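Local coordinates for diaminopimelate decarboxylase (Methanocaldococcus jannaschii, PDB 1TWI), which catalyses the pyridoxal-phosphate-dependent decarboxylation of meso-diaminopimelate to L-lysine, the final step of lysine biosynthesis by the diaminopimelate pathway, at residues Pro161-Pro165 and Lys166-Lys170; Cys209-Gly212 and Ser213-Asp217. All blocks are in the same frame, centred on the assembly; numbering follows the deposited sequence.

Interaction 1: Pro161-Pro165 and Lys166-Lys170; sequences PNVNP and KTHPK
N164 grips the backbone of K166 and H168 with two different oxygens. Its CG stands anti to the backbone N (chi1 -170°), which turns the amide forward along the chain; OD1 then accepts the N-H of K166 at 2.7 Å and closes an Asx turn. This donor is tilted 28° from the carbonyl plane. The N-H of T167 reaches the same OD1 more weakly, at 3.4 Å. The main-chain O of N164 takes the N-H of H168 at 2.7 Å, nearly in line with its C=O, closing an alpha turn from N164 to H168. Asparagine suits this place because its short amide can reach the N-H two residues on.

P165, with its restricted phi, suits the corner of the turn and has no N-H there to satisfy. The K166 chain is bent at chi2 and chi4 and doubles back beside the proline ring, NZ coming to 3.2 Å from P165 CG. The two side chains point the same way, on an exposed surface. On the buried side, V163 crosses H168 at about a right angle, its CG1 meeting H168 CB at 3.7 Å. P169 lays its CB 3.3 Å from the O of P165; following the N-cap H168, it starts the helix with a fitting phi, where no helical bond needs an N-H.

With CG beside the backbone N and anti to the carbonyl carbon (chi1 -64°), the H168 imidazole brings an edge toward N164 O, while NE2 bonds to S219 OG; E223 accepts the N-H of N164, and both partners belong to helix 219-237. The turn thus carries the chain from barrel strand 153-160 into helix 169-177, with V163 packed against L175 of that helix and E223 of the other.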
loop_
_atom_site.group_PDB
_atom_site.type_symbol
_atom_site.label_atom_id
_atom_site.label_comp_id
_atom_site.label_asym_id
_atom_site.label_seq_id
_atom_site.Cartn_x
_atom_site.Cartn_y
_atom_site.Cartn_z
ATOM N N PRO A 161 4.746 4.642 -28.868
ATOM C CA PRO A 161 5.534 5.178 -29.990
ATOM C C PRO A 161 6.925 4.624 -30.029
ATOM O O PRO A 161 7.430 4.083 -29.035
ATOM C CB PRO A 161 5.465 6.694 -29.788
ATOM C CG PRO A 161 5.387 6.839 -28.301
ATOM C CD PRO A 161 4.611 5.623 -27.779
ATOM N N ASN A 162 7.544 4.772 -31.197
ATOM C CA ASN A 162 8.838 4.213 -31.414
ATOM C C ASN A 162 9.966 5.148 -30.890
ATOM O O ASN A 162 10.745 5.678 -31.673
ATOM C CB ASN A 162 8.960 3.954 -32.921
ATOM C CG ASN A 162 10.071 2.979 -33.252
ATOM O OD1 ASN A 162 10.512 2.892 -34.406
ATOM N ND2 ASN A 162 10.525 2.231 -32.245
ATOM N N VAL A 163 10.005 5.345 -29.572
ATOM C CA VAL A 163 11.000 6.182 -28.901
ATOM C C VAL A 163 12.425 5.679 -29.180
ATOM O O VAL A 163 12.667 4.478 -29.148
ATOM C CB VAL A 163 10.774 6.148 -27.403
ATOM C CG1 VAL A 163 11.932 6.773 -26.695
ATOM C CG2 VAL A 163 9.455 6.874 -27.078
ATOM N N ASN A 164 13.358 6.583 -29.452
ATOM C CA ASN A 164 14.736 6.168 -29.729
ATOM C C ASN A 164 15.341 5.458 -28.494
ATOM O O ASN A 164 15.625 6.104 -27.485
ATOM C CB ASN A 164 15.605 7.383 -30.034
ATOM C CG ASN A 164 16.974 6.995 -30.567
ATOM O OD1 ASN A 164 17.515 5.923 -30.212
ATOM N ND2 ASN A 164 17.555 7.861 -31.429
ATOM N N PRO A 165 15.597 4.149 -28.585
ATOM C CA PRO A 165 16.167 3.373 -27.478
ATOM C C PRO A 165 17.627 3.750 -27.145
ATOM O O PRO A 165 18.124 3.455 -26.046
ATOM C CB PRO A 165 16.033 1.930 -27.971
ATOM C CG PRO A 165 16.241 2.079 -29.381
ATOM C CD PRO A 165 15.473 3.315 -29.788
ATOM N N LYS A 166 18.303 4.416 -28.081
ATOM C CA LYS A 166 19.686 4.805 -27.845
ATOM C C LYS A 166 19.689 6.053 -26.958
ATOM O O LYS A 166 20.473 6.168 -26.025
ATOM C CB LYS A 166 20.393 5.107 -29.185
ATOM C CG LYS A 166 20.158 4.063 -30.314
ATOM C CD LYS A 166 20.848 2.717 -30.061
ATOM C CE LYS A 166 20.366 1.583 -31.051
ATOM N NZ LYS A 166 18.876 1.194 -30.897
ATOM N N THR A 167 18.795 6.978 -27.268
ATOM C CA THR A 167 18.702 8.227 -26.532
ATOM C C THR A 167 17.813 8.133 -25.271
ATOM O O THR A 167 18.057 8.829 -24.268
ATOM C CB THR A 167 18.193 9.327 -27.481
ATOM O OG1 THR A 167 17.008 8.868 -28.131
ATOM C CG2 THR A 167 19.269 9.632 -28.590
ATOM N N HIS A 168 16.799 7.258 -25.299
ATOM C CA HIS A 168 15.929 7.120 -24.120
ATOM C C HIS A 168 15.671 5.641 -23.824
ATOM O O HIS A 168 14.535 5.161 -23.952
ATOM C CB HIS A 168 14.587 7.824 -24.368
ATOM C CG HIS A 168 14.721 9.304 -24.558
ATOM N ND1 HIS A 168 15.098 9.866 -25.761
ATOM C CD2 HIS A 168 14.581 10.330 -23.685
ATOM C CE1 HIS A 168 15.183 11.178 -25.623
ATOM N NE2 HIS A 168 14.876 11.486 -24.371
ATOM N N PRO A 169 16.719 4.910 -23.379
ATOM C CA PRO A 169 16.519 3.490 -23.094
ATOM C C PRO A 169 15.489 3.180 -22.008
ATOM O O PRO A 169 14.706 2.253 -22.190
ATOM C CB PRO A 169 17.936 3.001 -22.757
ATOM C CG PRO A 169 18.570 4.243 -22.103
ATOM C CD PRO A 169 18.081 5.354 -23.006
ATOM N N LYS A 170 15.437 3.946 -20.907
ATOM C CA LYS A 170 14.477 3.603 -19.860
ATOM C C LYS A 170 13.022 3.815 -20.299
ATOM O O LYS A 170 12.129 3.022 -19.944
ATOM C CB LYS A 170 14.722 4.389 -18.554
ATOM C CG LYS A 170 15.953 3.964 -17.785
ATOM C CD LYS A 170 16.138 4.722 -16.423
ATOM C CE LYS A 170 15.552 3.943 -15.235
ATOM N NZ LYS A 170 15.882 4.542 -13.868
#

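Interaction 2: Cys209-Gly212 and Ser213-Asp217; sequences CHIG and SQLTD. With PLP (pyridoxal-5'-phosphate), chain E.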
loop_
_atom_site.group_PDB
_atom_site.type_symbol
_atom_site.label_atom_id
_atom_site.label_comp_id
_atom_site.label_asym_id
_atom_site.label_seq_id
_atom_site.Cartn_x
_atom_site.Cartn_y
_atom_site.Cartn_z
ATOM N N CYS A 209 -0.733 8.893 -25.168
ATOM C CA CYS A 209 0.532 8.266 -24.815
ATOM C C CYS A 209 0.869 8.819 -23.417
ATOM O O CYS A 209 0.611 9.988 -23.101
ATOM C CB CYS A 209 1.626 8.671 -25.821
ATOM S SG CYS A 209 3.207 7.923 -25.472
ATOM N N HIS A 210 1.387 7.954 -22.574
ATOM C CA HIS A 210 1.779 8.347 -21.243
ATOM C C HIS A 210 3.035 7.538 -21.045
ATOM O O HIS A 210 3.028 6.280 -21.142
ATOM C CB HIS A 210 0.756 7.934 -20.210
ATOM C CG HIS A 210 1.245 8.158 -18.824
ATOM N ND1 HIS A 210 1.360 9.424 -18.285
ATOM C CD2 HIS A 210 1.723 7.291 -17.897
ATOM C CE1 HIS A 210 1.893 9.327 -17.081
ATOM N NE2 HIS A 210 2.124 8.041 -16.825
ATOM N N ILE A 211 4.133 8.237 -20.781
ATOM C CA ILE A 211 5.402 7.547 -20.718
ATOM C C ILE A 211 6.069 7.248 -19.401
ATOM O O ILE A 211 7.042 6.507 -19.384
ATOM C CB ILE A 211 6.439 8.288 -21.589
ATOM C CG1 ILE A 211 6.682 9.703 -21.028
ATOM C CG2 ILE A 211 5.952 8.387 -23.006
ATOM C CD1 ILE A 211 7.736 10.517 -21.801
ATOM N N GLY A 212 5.575 7.786 -18.283
ATOM C CA GLY A 212 6.266 7.512 -17.037
ATOM C C GLY A 212 5.877 8.576 -16.038
ATOM O O GLY A 212 4.962 9.372 -16.318
ATOM N N SER A 213 6.571 8.634 -14.903
ATOM C CA SER A 213 6.190 9.570 -13.851
ATOM C C SER A 213 7.426 10.087 -13.114
ATOM O O SER A 213 8.477 9.437 -13.109
ATOM C CB SER A 213 5.230 8.865 -12.867
ATOM O OG SER A 213 4.570 9.763 -11.943
ATOM N N GLN A 214 7.272 11.271 -12.533
ATOM C CA GLN A 214 8.326 11.984 -11.818
ATOM C C GLN A 214 9.563 12.103 -12.719
ATOM O O GLN A 214 10.692 11.755 -12.327
ATOM C CB GLN A 214 8.632 11.270 -10.467
ATOM C CG GLN A 214 9.756 11.906 -9.637
ATOM C CD GLN A 214 9.532 13.403 -9.333
ATOM O OE1 GLN A 214 10.500 14.162 -9.005
ATOM N NE2 GLN A 214 8.286 13.831 -9.405
ATOM N N LEU A 215 9.332 12.613 -13.931
ATOM C CA LEU A 215 10.372 12.819 -14.943
ATOM C C LEU A 215 10.757 14.299 -14.820
ATOM O O LEU A 215 9.920 15.196 -15.060
ATOM C CB LEU A 215 9.809 12.566 -16.343
ATOM C CG LEU A 215 9.248 11.136 -16.510
ATOM C CD1 LEU A 215 8.792 10.912 -17.919
ATOM C CD2 LEU A 215 10.344 10.149 -16.171
ATOM N N THR A 216 12.006 14.534 -14.427
ATOM C CA THR A 216 12.506 15.885 -14.218
ATOM C C THR A 216 13.505 16.277 -15.322
ATOM O O THR A 216 14.471 16.978 -15.062
ATOM C CB THR A 216 13.243 16.003 -12.831
ATOM O OG1 THR A 216 14.243 14.983 -12.748
ATOM C CG2 THR A 216 12.258 15.804 -11.667
ATOM N N ASP A 217 13.257 15.824 -16.548
ATOM C CA ASP A 217 14.101 16.156 -17.696
ATOM C C ASP A 217 13.078 16.359 -18.784
ATOM O O ASP A 217 12.152 15.561 -18.892
ATOM C CB ASP A 217 15.009 14.971 -18.049
ATOM C CG ASP A 217 15.907 15.232 -19.267
ATOM O OD1 ASP A 217 15.601 16.073 -20.138
ATOM O OD2 ASP A 217 16.947 14.547 -19.376
HETATM N N1 PLP E . -1.879 9.430 -17.320
HETATM C C2 PLP E . -1.741 8.066 -17.134
HETATM C C2A PLP E . -2.245 7.159 -18.282
HETATM C C3 PLP E . -1.193 7.630 -15.931
HETATM O O3 PLP E . -1.073 6.286 -15.781
HETATM C C4 PLP E . -0.748 8.474 -14.947
HETATM C C4A PLP E . -0.144 7.873 -13.633
HETATM O O4A PLP E . -0.333 6.712 -13.448
HETATM C C5 PLP E . -0.882 9.869 -15.129
HETATM C C6 PLP E . -1.435 10.296 -16.325
HETATM C C5A PLP E . -0.446 10.958 -14.159
HETATM O O4P PLP E . 0.973 10.886 -13.859
HETATM P P PLP E . 1.689 11.992 -12.977
HETATM O O1P PLP E . 3.084 11.522 -12.908
HETATM O O2P PLP E . 1.007 11.940 -11.639
HETATM O O3P PLP E . 1.555 13.280 -13.654
#
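A chi1 of 63° sets CG1 of I211 between its own backbone N and carbonyl carbon, while L215 turns CG away from its carbonyl carbon (chi1 -59°); the two branched chains then cross obliquely, I211 CG1 meeting L215 CD1 at 3.9 Å. Both are apolar and lean on helix 219-237, I211 touching E224 and L215 touching F221. In S213, OG extends anti to the backbone N and is delivered to the cofactor: it donates a very short bond, 2.5 Å, to O1P of pyridoxal phosphate. A serine is small enough to let the phosphate come this close, and its hydroxyl is also bonded by R293 NH2.

The segment is the loop following strand 202-208 in the parallel barrel of this fold type III decarboxylase, on the rim where the cofactor binds. Here H210 lays its imidazole against one face of the pyridine ring, the two planes almost parallel, with PLP C2 3.4 Å above the imidazole plane and over its centre. ND1, 3.4 Å from N1 of the cofactor, is hydrogen-bonded to the backbone N of G249, which helps hold the rotation of the imidazole. The flat aromatic residue is thus well matched to the flat pyridine. On the other face of the imidazole, toward its rim, G212 N sits 3.7 Å from the plane. At the backbone angles of G212 any beta carbon would collide with the carbonyl O of I211, so glycine suits the link to S213. Further on, D217 OD1 accepts the N-H of S219 at the start of helix 219-237.

How the interactions relate
Interaction 1 comes first along the chain and interaction 2 follows, their centres 13 Å apart. Each lies in the loop after a barrel strand, 153-160 and 202-208 respectively, and these two strands are parallel neighbours, so the loops emerge side by side. They touch directly where P161 CD packs 3.5 Å from C209 SG. Helix 219-237 unites them further: S219, at its start, is a partner of both, and V228 is touched by both P161 and C209. Segment 209-217 runs past the cofactor, whereas 161-170 is a surface turn away from the annotated sites; the two join a cofactor-binding loop of the barrel to the neighbouring strand-to-helix connection.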